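Local coordinates for GrpB family protein (PDB 2NRK), which is of unknown function, a GrpB family protein whose kinship with the nucleotidyltransferase superfamily hints at, but does not establish, a nucleotide-related activity, at residues A[42-50]-A[131-139]; A[73-81]-A[92-103]. All blocks are in the same frame, centred on the assembly; numbering follows the deposited sequence. Where two conformers were deposited one is given.

Contact 1 (A[42-50]-A[131-139]); sequences STSVPNLAA and ATTYGTLKK
Lys138 reaches from helix 128-142 to Ser42 and Ala49, fastening the loop between strands 34-40 and 54-60 onto the helix. Gly41-Ser42 at the start of this loop resembles the Gly-Ser signature that follows the first strand in many nucleotidyltransferases, consistent with the family's clan. The lysine illustrates how a long side chain can be apolar along its shaft and polar at its tip. CB directs the chain toward the loop, and CG passes 4.1 Å from Tyr134 CD1. CD lies 3.8 Å from Tyr134 CE1, and a bend at chi3 (-82°) brings CE over the centre of the same ring, 3.6 Å above its plane. NZ then donates two hydrogen bonds, one to Ser42 OG (2.8 Å) and one to Ala49 O (2.8 Å), the latter in the carbonyl plane with a C=O...N angle of 145°. A single ammonium group thus links the two limbs of the 42-50 loop. Between them, after a type II turn from Val45 to Leu48, Leu48 drops onto the helix: its CD1 sits 3.2 Å from Ala131 O and its CD2 packs against Tyr134. At Gly135, which has no side chain, both Leu48 CD1 and Ala49 CB come in against the helix backbone. Lys156 and a water complete the polar end of Tyr134; that water, at the ring edge and in its plane, bridges Tyr134 OH (2.7 Å) to Ser42 OG (2.6 Å).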
ATOM      1  N   SER A  42       7.925  -0.673 -17.353  1.00 23.12           N
ATOM      2  CA  SER A  42       9.130   0.071 -17.782  1.00 23.38           C
ATOM      3  C   SER A  42       8.807   1.322 -18.574  1.00 23.53           C
ATOM      4  O   SER A  42       9.580   2.307 -18.498  1.00 23.41           O
ATOM      5  CB  SER A  42      10.073  -0.840 -18.556  1.00 25.72           C
ATOM      6  OG  SER A  42      10.600  -1.792 -17.645  1.00 27.16           O
ATOM      7  N   THR A  43       7.687   1.332 -19.313  1.00 22.25           N
ATOM      8  CA  THR A  43       7.411   2.541 -20.133  1.00 23.18           C
ATOM      9  C   THR A  43       7.007   3.760 -19.285  1.00 22.87           C
ATOM     10  O   THR A  43       6.959   4.887 -19.799  1.00 23.32           O
ATOM     11  CB  THR A  43       6.369   2.316 -21.280  1.00 23.21           C
ATOM     12  OG1 THR A  43       5.064   2.149 -20.708  1.00 23.09           O
ATOM     13  CG2 THR A  43       6.766   1.133 -22.191  1.00 24.75           C
ATOM     14  N   SER A  44       6.764   3.542 -17.991  1.00 23.67           N
ATOM     15  CA  SER A  44       6.381   4.615 -17.067  1.00 24.05           C
ATOM     16  C   SER A  44       7.611   5.242 -16.384  1.00 25.20           C
ATOM     17  O   SER A  44       7.446   6.130 -15.561  1.00 24.95           O
ATOM     18  CB  SER A  44       5.398   4.092 -15.995  1.00 25.05           C
ATOM     19  OG  SER A  44       6.061   3.283 -15.029  1.00 23.58           O
ATOM     20  N   VAL A  45       8.815   4.759 -16.712  1.00 24.36           N
ATOM     21  CA  VAL A  45      10.043   5.259 -16.084  1.00 23.57           C
ATOM     22  C   VAL A  45      10.802   6.077 -17.123  1.00 23.22           C
ATOM     23  O   VAL A  45      11.388   5.520 -18.061  1.00 21.81           O
ATOM     24  CB  VAL A  45      10.914   4.092 -15.589  1.00 23.51           C
ATOM     25  CG1 VAL A  45      12.220   4.630 -14.945  1.00 25.31           C
ATOM     26  CG2 VAL A  45      10.132   3.245 -14.589  1.00 21.81           C
ATOM     27  N   PRO A  46      10.758   7.411 -17.012  1.00 24.09           N
ATOM     28  CA  PRO A  46      11.475   8.169 -18.016  1.00 24.30           C
ATOM     29  C   PRO A  46      12.938   7.745 -18.212  1.00 24.93           C
ATOM     30  O   PRO A  46      13.672   7.495 -17.241  1.00 25.92           O
ATOM     31  CB  PRO A  46      11.386   9.620 -17.496  1.00 24.67           C
ATOM     32  CG  PRO A  46      10.014   9.629 -16.786  1.00 24.33           C
ATOM     33  CD  PRO A  46       9.988   8.270 -16.086  1.00 24.22           C
ATOM     34  N   ASN A  47      13.304   7.631 -19.486  1.00 25.10           N
ATOM     35  CA  ASN A  47      14.658   7.284 -19.946  0.50 25.34           C
ATOM     36  C   ASN A  47      15.053   5.807 -19.769  1.00 25.41           C
ATOM     37  O   ASN A  47      16.204   5.428 -20.018  1.00 25.90           O
ATOM     38  CB  ASN A  47      15.703   8.258 -19.384  0.50 26.11           C
ATOM     39  CG  ASN A  47      15.323   9.710 -19.615  0.50 25.70           C
ATOM     40  OD1 ASN A  47      14.860  10.084 -20.697  0.50 28.66           O
ATOM     41  ND2 ASN A  47      15.517  10.538 -18.600  0.50 29.00           N
ATOM     42  N   LEU A  48      14.093   4.970 -19.402  1.00 23.97           N
ATOM     43  CA  LEU A  48      14.366   3.534 -19.305  1.00 23.30           C
ATOM     44  C   LEU A  48      14.087   2.862 -20.649  1.00 23.34           C
ATOM     45  O   LEU A  48      13.009   3.015 -21.211  1.00 23.44           O
ATOM     46  CB  LEU A  48      13.498   2.889 -18.204  1.00 23.07           C
ATOM     47  CG  LEU A  48      13.601   1.373 -18.031  1.00 22.45           C
ATOM     48  CD1 LEU A  48      15.050   0.885 -17.803  1.00 23.90           C
ATOM     49  CD2 LEU A  48      12.668   0.973 -16.850  1.00 22.41           C
ATOM     50  N   ALA A  49      15.066   2.106 -21.154  1.00 24.23           N
ATOM     51  CA  ALA A  49      14.853   1.283 -22.340  1.00 23.50           C
ATOM     52  C   ALA A  49      13.789   0.218 -22.044  1.00 23.59           C
ATOM     53  O   ALA A  49      13.737  -0.335 -20.935  1.00 24.11           O
ATOM     54  CB  ALA A  49      16.159   0.620 -22.778  1.00 23.58           C
ATOM     55  N   ALA A  50      12.946  -0.094 -23.023  1.00 23.66           N
ATOM     56  CA  ALA A  50      11.811  -0.989 -22.758  1.00 24.28           C
ATOM     57  C   ALA A  50      11.202  -1.541 -24.031  1.00 25.09           C
ATOM     58  O   ALA A  50      11.312  -0.938 -25.076  1.00 24.53           O
ATOM     59  CB  ALA A  50      10.710  -0.231 -22.010  1.00 24.42           C
ATOM     60  N   ALA A 131      17.822   1.860 -12.827  1.00 23.74           N
ATOM     61  CA  ALA A 131      17.095   1.789 -14.100  1.00 23.78           C
ATOM     62  C   ALA A 131      18.070   1.486 -15.255  1.00 23.43           C
ATOM     63  O   ALA A 131      17.764   0.693 -16.128  1.00 23.41           O
ATOM     64  CB  ALA A 131      16.332   3.070 -14.361  1.00 23.74           C
ATOM     65  N   THR A 132      19.251   2.112 -15.249  1.00 22.96           N
ATOM     66  CA  THR A 132      20.249   1.864 -16.292  1.00 22.14           C
ATOM     67  C   THR A 132      20.715   0.407 -16.275  1.00 22.91           C
ATOM     68  O   THR A 132      20.852  -0.209 -17.332  1.00 23.17           O
ATOM     69  CB  THR A 132      21.407   2.850 -16.168  1.00 22.92           C
ATOM     70  OG1 THR A 132      20.884   4.168 -16.378  1.00 24.78           O
ATOM     71  CG2 THR A 132      22.499   2.540 -17.202  1.00 24.93           C
ATOM     72  N   THR A 133      20.891  -0.155 -15.078  1.00 22.61           N
ATOM     73  CA  THR A 133      21.277  -1.563 -14.933  1.00 23.69           C
ATOM     74  C   THR A 133      20.210  -2.445 -15.560  1.00 23.05           C
ATOM     75  O   THR A 133      20.536  -3.380 -16.304  1.00 23.62           O
ATOM     76  CB  THR A 133      21.510  -1.928 -13.434  1.00 24.44           C
ATOM     77  OG1 THR A 133      22.640  -1.185 -12.989  1.00 25.51           O
ATOM     78  CG2 THR A 133      21.832  -3.416 -13.256  1.00 24.81           C
ATOM     79  N   TYR A 134      18.949  -2.111 -15.279  1.00 23.25           N
ATOM     80  CA  TYR A 134      17.799  -2.869 -15.758  1.00 22.40           C
ATOM     81  C   TYR A 134      17.692  -2.769 -17.280  1.00 23.62           C
ATOM     82  O   TYR A 134      17.546  -3.788 -17.965  1.00 22.61           O
ATOM     83  CB  TYR A 134      16.554  -2.303 -15.115  1.00 23.22           C
ATOM     84  CG  TYR A 134      15.293  -3.052 -15.412  1.00 22.32           C
ATOM     85  CD1 TYR A 134      15.302  -4.418 -15.632  1.00 25.37           C
ATOM     86  CD2 TYR A 134      14.074  -2.382 -15.361  1.00 24.70           C
ATOM     87  CE1 TYR A 134      14.101  -5.113 -15.870  1.00 23.87           C
ATOM     88  CE2 TYR A 134      12.878  -3.048 -15.595  1.00 23.69           C
ATOM     89  CZ  TYR A 134      12.917  -4.416 -15.828  1.00 25.17           C
ATOM     90  OH  TYR A 134      11.716  -5.040 -16.039  1.00 26.60           O
ATOM     91  N   GLY A 135      17.824  -1.551 -17.815  1.00 23.73           N
ATOM     92  CA  GLY A 135      17.768  -1.383 -19.274  1.00 24.59           C
ATOM     93  C   GLY A 135      18.873  -2.127 -19.999  1.00 25.50           C
ATOM     94  O   GLY A 135      18.641  -2.744 -21.061  1.00 26.13           O
ATOM     95  N   THR A 136      20.080  -2.100 -19.421  1.00 25.18           N
ATOM     96  CA  THR A 136      21.236  -2.779 -19.985  1.00 25.58           C
ATOM     97  C   THR A 136      20.990  -4.288 -19.998  1.00 26.09           C
ATOM     98  O   THR A 136      21.289  -4.952 -20.978  1.00 26.65           O
ATOM     99  CB  THR A 136      22.533  -2.401 -19.224  1.00 26.00           C
ATOM    100  OG1 THR A 136      22.810  -1.017 -19.476  1.00 27.07           O
ATOM    101  CG2 THR A 136      23.734  -3.231 -19.701  1.00 26.57           C
ATOM    102  N   LEU A 137      20.438  -4.810 -18.912  1.00 24.88           N
ATOM    103  CA  LEU A 137      20.114  -6.223 -18.836  1.00 25.26           C
ATOM    104  C   LEU A 137      19.106  -6.606 -19.913  1.00 25.82           C
ATOM    105  O   LEU A 137      19.272  -7.614 -20.590  1.00 26.28           O
ATOM    106  CB  LEU A 137      19.585  -6.586 -17.451  1.00 25.59           C
ATOM    107  CG  LEU A 137      19.000  -7.984 -17.273  1.00 26.23           C
ATOM    108  CD1 LEU A 137      20.079  -9.039 -17.588  1.00 26.86           C
ATOM    109  CD2 LEU A 137      18.520  -8.103 -15.868  1.00 26.79           C
ATOM    110  N   LYS A 138      18.065  -5.797 -20.069  1.00 26.34           N
ATOM    111  CA  LYS A 138      17.016  -6.123 -21.041  1.00 28.62           C
ATOM    112  C   LYS A 138      17.586  -6.126 -22.460  1.00 29.71           C
ATOM    113  O   LYS A 138      17.255  -7.005 -23.270  1.00 30.36           O
ATOM    114  CB  LYS A 138      15.825  -5.161 -20.899  1.00 27.52           C
ATOM    115  CG  LYS A 138      14.997  -5.390 -19.615  1.00 27.62           C
ATOM    116  CD  LYS A 138      13.650  -4.634 -19.639  1.00 30.39           C
ATOM    117  CE  LYS A 138      13.826  -3.200 -19.235  1.00 27.64           C
ATOM    118  NZ  LYS A 138      12.593  -2.385 -19.465  1.00 25.00           N
ATOM    119  N   LYS A 139      18.474  -5.169 -22.750  1.00 30.46           N
ATOM    120  CA  LYS A 139      19.061  -5.073 -24.068  1.00 32.64           C
ATOM    121  C   LYS A 139      19.947  -6.287 -24.321  1.00 33.53           C
ATOM    122  O   LYS A 139      19.898  -6.872 -25.409  1.00 33.99           O
ATOM    123  CB  LYS A 139      19.836  -3.754 -24.227  1.00 32.19           C
ATOM    124  CG  LYS A 139      18.906  -2.550 -24.385  1.00 32.69           C
ATOM    125  CD  LYS A 139      19.641  -1.256 -24.734  1.00 34.30           C
ATOM    126  CE  LYS A 139      20.059  -0.471 -23.505  1.00 37.45           C
ATOM    127  NZ  LYS A 139      20.802   0.789 -23.863  1.00 39.73           N
TER
HETATM  128  O   HOH W   1       9.409  -3.620 -16.186  1.00 28.24           O
HETATM  129  O   HOH W   2      18.128   4.184 -18.196  1.00 39.71           O

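Contact 2 (A[73-81]-A[92-103]); sequences FERIGYEYM and LRKGPIKRTHHV
Glu79 and Arg93 form the hydrogen-bonded pair of an antiparallel hairpin, in which short edge strand 79-80 closes one side of the mixed sheet. Both backbone bonds are made, Glu79 N to Arg93 O (2.8 Å) and Arg93 N to Glu79 O (3.2 Å). The side chains repeat the pairing: Arg93 NE donates to Glu79 OE1 at 2.6 Å, while NH2 adds only weak bonds to the carboxylate. OE1 lies near the guanidinium plane but is itself approached from above its own carboxylate plane, by 53°; selenomethionine Met81 lays CE over one guanidinium face. A Schellman motif around Gly77 ends helix 70-75, with Tyr78 N bonded to Phe73 O and Gly77 N to Glu74 O. Lys94 NZ takes up Ile76 O at 2.8 Å, almost in line with the carbonyl, and forms a salt bridge with Glu22 of helix 14-30, whose carboxylate is also hydrogen-bonded to Tyr78 OH. With CG between its backbone N and carbonyl carbon (chi1 81°), extended Lys94 carries CD across one face of the Tyr78 ring, 3.8 Å from its centroid, and Leu92 CD1 covers the opposite face at 4.1 Å. Lys94 O receives both Thr100 N and His101 N, marking a classic beta bulge. Charge is therefore matched at both sites: a direct ion pair on the face carrying Glu79 and Arg93, and a lysine shared between a helix-end carbonyl and Glu22.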
ATOM      1  N   PHE A  73     -14.635  -3.840 -23.717  1.00 22.65           N
ATOM      2  CA  PHE A  73     -13.198  -3.868 -23.925  1.00 22.25           C
ATOM      3  C   PHE A  73     -12.816  -4.549 -25.238  1.00 22.08           C
ATOM      4  O   PHE A  73     -11.914  -4.087 -25.941  1.00 22.55           O
ATOM      5  CB  PHE A  73     -12.509  -4.576 -22.782  1.00 22.00           C
ATOM      6  CG  PHE A  73     -12.563  -3.823 -21.489  1.00 22.76           C
ATOM      7  CD1 PHE A  73     -12.037  -2.512 -21.393  1.00 23.67           C
ATOM      8  CD2 PHE A  73     -13.095  -4.430 -20.356  1.00 24.90           C
ATOM      9  CE1 PHE A  73     -12.083  -1.828 -20.161  1.00 26.72           C
ATOM     10  CE2 PHE A  73     -13.138  -3.745 -19.114  1.00 25.98           C
ATOM     11  CZ  PHE A  73     -12.633  -2.448 -19.034  1.00 24.83           C
ATOM     12  N   GLU A  74     -13.509  -5.637 -25.578  1.00 22.47           N
ATOM     13  CA  GLU A  74     -13.267  -6.296 -26.873  1.00 23.02           C
ATOM     14  C   GLU A  74     -13.525  -5.325 -28.029  1.00 23.35           C
ATOM     15  O   GLU A  74     -12.816  -5.354 -29.035  1.00 23.86           O
ATOM     16  CB  GLU A  74     -14.118  -7.564 -27.018  1.00 23.08           C
ATOM     17  CG  GLU A  74     -13.723  -8.659 -26.009  1.00 21.15           C
ATOM     18  CD  GLU A  74     -14.475  -9.972 -26.231  1.00 24.87           C
ATOM     19  OE1 GLU A  74     -15.364 -10.001 -27.102  1.00 26.47           O
ATOM     20  OE2 GLU A  74     -14.145 -10.956 -25.530  1.00 23.59           O
ATOM     21  N   ARG A  75     -14.553  -4.492 -27.880  1.00 23.29           N
ATOM     22  CA  ARG A  75     -14.951  -3.545 -28.932  1.00 25.01           C
ATOM     23  C   ARG A  75     -13.803  -2.574 -29.250  1.00 24.88           C
ATOM     24  O   ARG A  75     -13.633  -2.182 -30.420  1.00 25.95           O
ATOM     25  CB  ARG A  75     -16.199  -2.764 -28.517  1.00 25.00           C
ATOM     26  CG  ARG A  75     -16.818  -1.955 -29.654  1.00 29.26           C
ATOM     27  CD  ARG A  75     -17.902  -1.020 -29.129  1.00 33.68           C
ATOM     28  NE  ARG A  75     -17.313   0.101 -28.406  1.00 39.64           N
ATOM     29  CZ  ARG A  75     -16.724   1.142 -29.001  1.00 41.86           C
ATOM     30  NH1 ARG A  75     -16.211   2.111 -28.271  1.00 43.38           N
ATOM     31  NH2 ARG A  75     -16.659   1.218 -30.334  1.00 45.02           N
ATOM     32  N   ILE A  76     -13.017  -2.201 -28.237  1.00 24.86           N
ATOM     33  CA  ILE A  76     -11.852  -1.329 -28.473  1.00 24.73           C
ATOM     34  C   ILE A  76     -10.532  -2.109 -28.644  1.00 25.30           C
ATOM     35  O   ILE A  76      -9.425  -1.560 -28.503  1.00 25.80           O
ATOM     36  CB  ILE A  76     -11.762  -0.161 -27.451  1.00 25.47           C
ATOM     37  CG1 ILE A  76     -11.509  -0.666 -26.029  1.00 24.75           C
ATOM     38  CG2 ILE A  76     -13.055   0.682 -27.515  1.00 25.47           C
ATOM     39  CD1 ILE A  76     -10.947   0.459 -25.056  1.00 24.36           C
ATOM     40  N   GLY A  77     -10.655  -3.410 -28.899  1.00 24.20           N
ATOM     41  CA  GLY A  77      -9.519  -4.186 -29.371  1.00 23.40           C
ATOM     42  C   GLY A  77      -8.852  -5.121 -28.390  1.00 23.04           C
ATOM     43  O   GLY A  77      -7.876  -5.754 -28.746  1.00 25.32           O
ATOM     44  N   TYR A  78      -9.336  -5.162 -27.157  1.00 22.97           N
ATOM     45  CA  TYR A  78      -8.746  -6.029 -26.141  1.00 22.08           C
ATOM     46  C   TYR A  78      -9.193  -7.479 -26.219  1.00 22.71           C
ATOM     47  O   TYR A  78     -10.359  -7.778 -26.543  1.00 23.22           O
ATOM     48  CB  TYR A  78      -9.047  -5.493 -24.731  1.00 21.93           C
ATOM     49  CG  TYR A  78      -8.257  -4.247 -24.407  1.00 22.60           C
ATOM     50  CD1 TYR A  78      -6.890  -4.335 -24.075  1.00 22.15           C
ATOM     51  CD2 TYR A  78      -8.857  -2.990 -24.480  1.00 22.90           C
ATOM     52  CE1 TYR A  78      -6.146  -3.182 -23.776  1.00 23.70           C
ATOM     53  CE2 TYR A  78      -8.111  -1.830 -24.204  1.00 22.54           C
ATOM     54  CZ  TYR A  78      -6.767  -1.959 -23.836  1.00 23.40           C
ATOM     55  OH  TYR A  78      -5.989  -0.828 -23.578  1.00 25.15           O
ATOM     56  N   GLU A  79      -8.251  -8.378 -25.926  1.00 23.04           N
ATOM     57  CA  GLU A  79      -8.577  -9.702 -25.471  1.00 24.10           C
ATOM     58  C   GLU A  79      -8.769  -9.629 -23.955  1.00 23.88           C
ATOM     59  O   GLU A  79      -7.897  -9.130 -23.223  1.00 23.52           O
ATOM     60  CB  GLU A  79      -7.416 -10.675 -25.737  1.00 25.00           C
ATOM     61  CG  GLU A  79      -7.220 -11.186 -27.102  1.00 31.01           C
ATOM     62  CD  GLU A  79      -6.114 -12.265 -27.064  1.00 34.50           C
ATOM     63  OE1 GLU A  79      -4.924 -11.884 -27.080  1.00 38.26           O
ATOM     64  OE2 GLU A  79      -6.450 -13.455 -26.956  1.00 40.21           O
ATOM     65  N   TYR A  80      -9.914 -10.116 -23.506  1.00 23.40           N
ATOM     66  CA  TYR A  80     -10.300 -10.075 -22.108  1.00 23.65           C
ATOM     67  C   TYR A  80      -9.848 -11.374 -21.450  1.00 23.73           C
ATOM     68  O   TYR A  80     -10.457 -12.423 -21.669  1.00 23.95           O
ATOM     69  CB  TYR A  80     -11.814  -9.916 -22.004  1.00 24.07           C
ATOM     70  CG  TYR A  80     -12.270  -9.605 -20.600  1.00 24.98           C
ATOM     71  CD1 TYR A  80     -12.291  -8.283 -20.139  1.00 24.26           C
ATOM     72  CD2 TYR A  80     -12.704 -10.618 -19.745  1.00 26.53           C
ATOM     73  CE1 TYR A  80     -12.711  -7.975 -18.867  1.00 25.49           C
ATOM     74  CE2 TYR A  80     -13.130 -10.319 -18.434  1.00 25.60           C
ATOM     75  CZ  TYR A  80     -13.104  -8.994 -18.016  1.00 24.98           C
ATOM     76  OH  TYR A  80     -13.515  -8.697 -16.744  1.00 26.69           O
HETATM   77  N   MSE A  81      -8.759 -11.318 -20.689  1.00 23.80           N
HETATM   78  CA  MSE A  81      -8.081 -12.558 -20.268  1.00 23.41           C
HETATM   79  C   MSE A  81      -8.491 -13.093 -18.886  1.00 24.64           C
HETATM   80  O   MSE A  81      -8.019 -14.168 -18.476  1.00 24.64           O
HETATM   81  CB  MSE A  81      -6.541 -12.384 -20.309  1.00 24.45           C
HETATM   82  CG  MSE A  81      -5.898 -12.044 -21.667  1.00 24.64           C
HETATM   83 SE   MSE A  81      -6.377 -13.253 -23.033  1.00 34.17          SE
HETATM   84  CE  MSE A  81      -5.275 -14.764 -22.558  1.00 29.55           C
ATOM     85  N   LEU A  92      -6.097  -7.440 -19.492  1.00 23.61           N
ATOM     86  CA  LEU A  92      -6.459  -7.174 -20.893  1.00 22.50           C
ATOM     87  C   LEU A  92      -5.183  -7.019 -21.694  1.00 22.91           C
ATOM     88  O   LEU A  92      -4.223  -6.417 -21.230  1.00 23.37           O
ATOM     89  CB  LEU A  92      -7.245  -5.861 -21.044  1.00 23.46           C
ATOM     90  CG  LEU A  92      -8.394  -5.501 -20.091  1.00 24.99           C
ATOM     91  CD1 LEU A  92      -8.928  -4.117 -20.427  1.00 26.54           C
ATOM     92  CD2 LEU A  92      -9.469  -6.508 -20.209  1.00 25.54           C
ATOM     93  N   ARG A  93      -5.194  -7.521 -22.918  1.00 23.56           N
ATOM     94  CA  ARG A  93      -4.073  -7.294 -23.822  1.00 23.81           C
ATOM     95  C   ARG A  93      -4.577  -6.971 -25.198  1.00 24.70           C
ATOM     96  O   ARG A  93      -5.617  -7.490 -25.657  1.00 24.53           O
ATOM     97  CB  ARG A  93      -3.136  -8.523 -23.864  1.00 24.56           C
ATOM     98  CG  ARG A  93      -3.777  -9.754 -24.425  1.00 23.21           C
ATOM     99  CD  ARG A  93      -2.854 -10.982 -24.210  1.00 24.33           C
ATOM    100  NE  ARG A  93      -3.439 -12.101 -24.911  1.00 27.67           N
ATOM    101  CZ  ARG A  93      -3.056 -13.364 -24.747  1.00 30.46           C
ATOM    102  NH1 ARG A  93      -2.076 -13.641 -23.893  1.00 31.51           N
ATOM    103  NH2 ARG A  93      -3.673 -14.318 -25.427  1.00 31.10           N
ATOM    104  N   LYS A  94      -3.831  -6.100 -25.858  1.00 25.73           N
ATOM    105  CA  LYS A  94      -4.065  -5.837 -27.282  1.00 27.90           C
ATOM    106  C   LYS A  94      -2.784  -5.399 -27.965  1.00 29.05           C
ATOM    107  O   LYS A  94      -1.832  -5.014 -27.298  1.00 27.17           O
ATOM    108  CB  LYS A  94      -5.189  -4.807 -27.447  1.00 28.33           C
ATOM    109  CG  LYS A  94      -4.852  -3.361 -27.278  1.00 28.27           C
ATOM    110  CD  LYS A  94      -6.099  -2.530 -27.649  1.00 31.44           C
ATOM    111  CE  LYS A  94      -5.989  -1.094 -27.240  1.00 32.63           C
ATOM    112  NZ  LYS A  94      -7.126  -0.144 -27.685  1.00 30.09           N
ATOM    113  N   GLY A  95      -2.751  -5.455 -29.297  1.00 31.71           N
ATOM    114  CA  GLY A  95      -3.900  -5.792 -30.114  1.00 35.57           C
ATOM    115  C   GLY A  95      -3.665  -7.092 -30.828  1.00 37.93           C
ATOM    116  O   GLY A  95      -2.664  -7.769 -30.575  1.00 38.34           O
ATOM    117  N   PRO A  96      -4.567  -7.435 -31.772  1.00 40.42           N
ATOM    118  CA  PRO A  96      -4.462  -8.710 -32.456  1.00 41.92           C
ATOM    119  C   PRO A  96      -3.275  -8.720 -33.423  1.00 42.94           C
ATOM    120  O   PRO A  96      -2.636  -9.755 -33.579  1.00 44.18           O
ATOM    121  CB  PRO A  96      -5.793  -8.821 -33.205  1.00 42.18           C
ATOM    122  CG  PRO A  96      -6.228  -7.430 -33.444  1.00 42.03           C
ATOM    123  CD  PRO A  96      -5.692  -6.622 -32.270  1.00 40.57           C
ATOM    124  N   ILE A  97      -2.958  -7.573 -34.029  1.00 43.17           N
ATOM    125  CA  ILE A  97      -1.824  -7.494 -34.958  1.00 43.00           C
ATOM    126  C   ILE A  97      -0.478  -7.435 -34.222  1.00 42.07           C
ATOM    127  O   ILE A  97       0.383  -8.293 -34.432  1.00 42.33           O
ATOM    128  CB  ILE A  97      -1.981  -6.358 -36.011  1.00 43.36           C
ATOM    129  CG1 ILE A  97      -3.188  -6.646 -36.914  1.00 45.03           C
ATOM    130  CG2 ILE A  97      -0.691  -6.224 -36.862  1.00 43.83           C
ATOM    131  CD1 ILE A  97      -3.870  -5.396 -37.482  1.00 46.90           C
ATOM    132  N   LYS A  98      -0.280  -6.438 -33.359  1.00 39.96           N
ATOM    133  CA  LYS A  98       0.938  -6.439 -32.554  1.00 38.25           C
ATOM    134  C   LYS A  98       0.634  -6.029 -31.112  1.00 35.70           C
ATOM    135  O   LYS A  98      -0.322  -5.289 -30.875  1.00 36.10           O
ATOM    136  CB  LYS A  98       2.010  -5.534 -33.145  1.00 38.94           C
ATOM    137  CG  LYS A  98       1.731  -4.077 -33.032  1.00 40.88           C
ATOM    138  CD  LYS A  98       3.013  -3.292 -33.256  1.00 45.09           C
ATOM    139  CE  LYS A  98       2.695  -1.887 -33.716  1.00 48.08           C
ATOM    140  NZ  LYS A  98       3.958  -1.122 -33.950  1.00 51.21           N
ATOM    141  N   ARG A  99       1.444  -6.516 -30.176  1.00 33.33           N
ATOM    142  CA  ARG A  99       1.213  -6.237 -28.754  1.00 31.41           C
ATOM    143  C   ARG A  99       1.585  -4.788 -28.447  1.00 29.91           C
ATOM    144  O   ARG A  99       2.739  -4.392 -28.671  1.00 28.53           O
ATOM    145  CB  ARG A  99       2.014  -7.191 -27.870  1.00 32.39           C
ATOM    146  CG  ARG A  99       1.539  -7.222 -26.448  1.00 34.33           C
ATOM    147  CD  ARG A  99       0.078  -7.727 -26.309  1.00 35.32           C
ATOM    148  NE  ARG A  99      -0.098  -9.121 -26.733  1.00 37.57           N
ATOM    149  CZ  ARG A  99       0.267 -10.182 -26.010  1.00 39.87           C
ATOM    150  NH1 ARG A  99       0.844 -10.027 -24.808  1.00 37.85           N
ATOM    151  NH2 ARG A  99       0.049 -11.402 -26.488  1.00 39.34           N
ATOM    152  N   THR A 100       0.627  -4.024 -27.900  1.00 26.91           N
ATOM    153  CA  THR A 100       0.819  -2.601 -27.659  1.00 26.70           C
ATOM    154  C   THR A 100       0.389  -2.143 -26.250  1.00 26.19           C
ATOM    155  O   THR A 100       0.888  -1.133 -25.761  1.00 26.01           O
ATOM    156  CB  THR A 100       0.040  -1.739 -28.690  1.00 28.39           C
ATOM    157  OG1 THR A 100      -1.344  -2.171 -28.747  1.00 26.68           O
ATOM    158  CG2 THR A 100       0.676  -1.862 -30.080  1.00 28.21           C
ATOM    159  N   HIS A 101      -0.598  -2.816 -25.666  1.00 25.23           N
ATOM    160  CA  HIS A 101      -1.188  -2.361 -24.375  1.00 24.58           C
ATOM    161  C   HIS A 101      -1.464  -3.571 -23.492  1.00 24.29           C
ATOM    162  O   HIS A 101      -2.037  -4.555 -23.952  1.00 25.58           O
ATOM    163  CB  HIS A 101      -2.515  -1.605 -24.560  1.00 24.26           C
ATOM    164  CG  HIS A 101      -2.438  -0.401 -25.448  1.00 25.98           C
ATOM    165  ND1 HIS A 101      -2.392  -0.487 -26.825  1.00 27.07           N
ATOM    166  CD2 HIS A 101      -2.485   0.917 -25.159  1.00 27.36           C
ATOM    167  CE1 HIS A 101      -2.379   0.729 -27.340  1.00 28.74           C
ATOM    168  NE2 HIS A 101      -2.416   1.603 -26.350  1.00 27.58           N
ATOM    169  N   HIS A 102      -1.023  -3.509 -22.243  1.00 23.64           N
ATOM    170  CA  HIS A 102      -1.335  -4.551 -21.232  1.00 23.74           C
ATOM    171  C   HIS A 102      -2.026  -3.813 -20.080  1.00 24.13           C
ATOM    172  O   HIS A 102      -1.507  -2.793 -19.597  1.00 24.27           O
ATOM    173  CB  HIS A 102      -0.085  -5.194 -20.692  1.00 23.38           C
ATOM    174  CG  HIS A 102       0.544  -6.158 -21.642  1.00 28.68           C
ATOM    175  ND1 HIS A 102       1.824  -6.635 -21.471  1.00 31.34           N
ATOM    176  CD2 HIS A 102       0.072  -6.723 -22.775  1.00 29.93           C
ATOM    177  CE1 HIS A 102       2.108  -7.475 -22.448  1.00 29.06           C
ATOM    178  NE2 HIS A 102       1.066  -7.551 -23.254  1.00 31.29           N
ATOM    179  N   VAL A 103      -3.221  -4.263 -19.724  1.00 23.78           N
ATOM    180  CA  VAL A 103      -4.000  -3.588 -18.677  1.00 24.03           C
ATOM    181  C   VAL A 103      -4.174  -4.525 -17.511  1.00 24.54           C
ATOM    182  O   VAL A 103      -4.654  -5.650 -17.682  1.00 23.47           O
ATOM    183  CB  VAL A 103      -5.390  -3.145 -19.240  1.00 24.76           C
ATOM    184  CG1 VAL A 103      -6.197  -2.401 -18.167  1.00 25.66           C
ATOM    185  CG2 VAL A 103      -5.211  -2.265 -20.479  1.00 25.37           C
TER

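The two contacts show how similar chemistry serves different places in one fold. Contact 1 is buried and joins a loop to a helix, without strand pairing; contact 2 is partly buried and joins a helix end and edge strand 79-80 to the adjoining strand 89-94 and, through Tyr78, to strand 101-107 beyond. Their centres lie 23 Å apart without touching, yet helix 14-30 borders both, through Trp15 beside 42-50 and Glu22 beside 73-81 and 92-103. Each relies on a lysine that runs over a tyrosine ring to a backbone carbonyl, but the second partner is Ser42 within contact 1 and Glu22, outside the segments, in contact 2. Only contact 2 has a salt bridge across its segments.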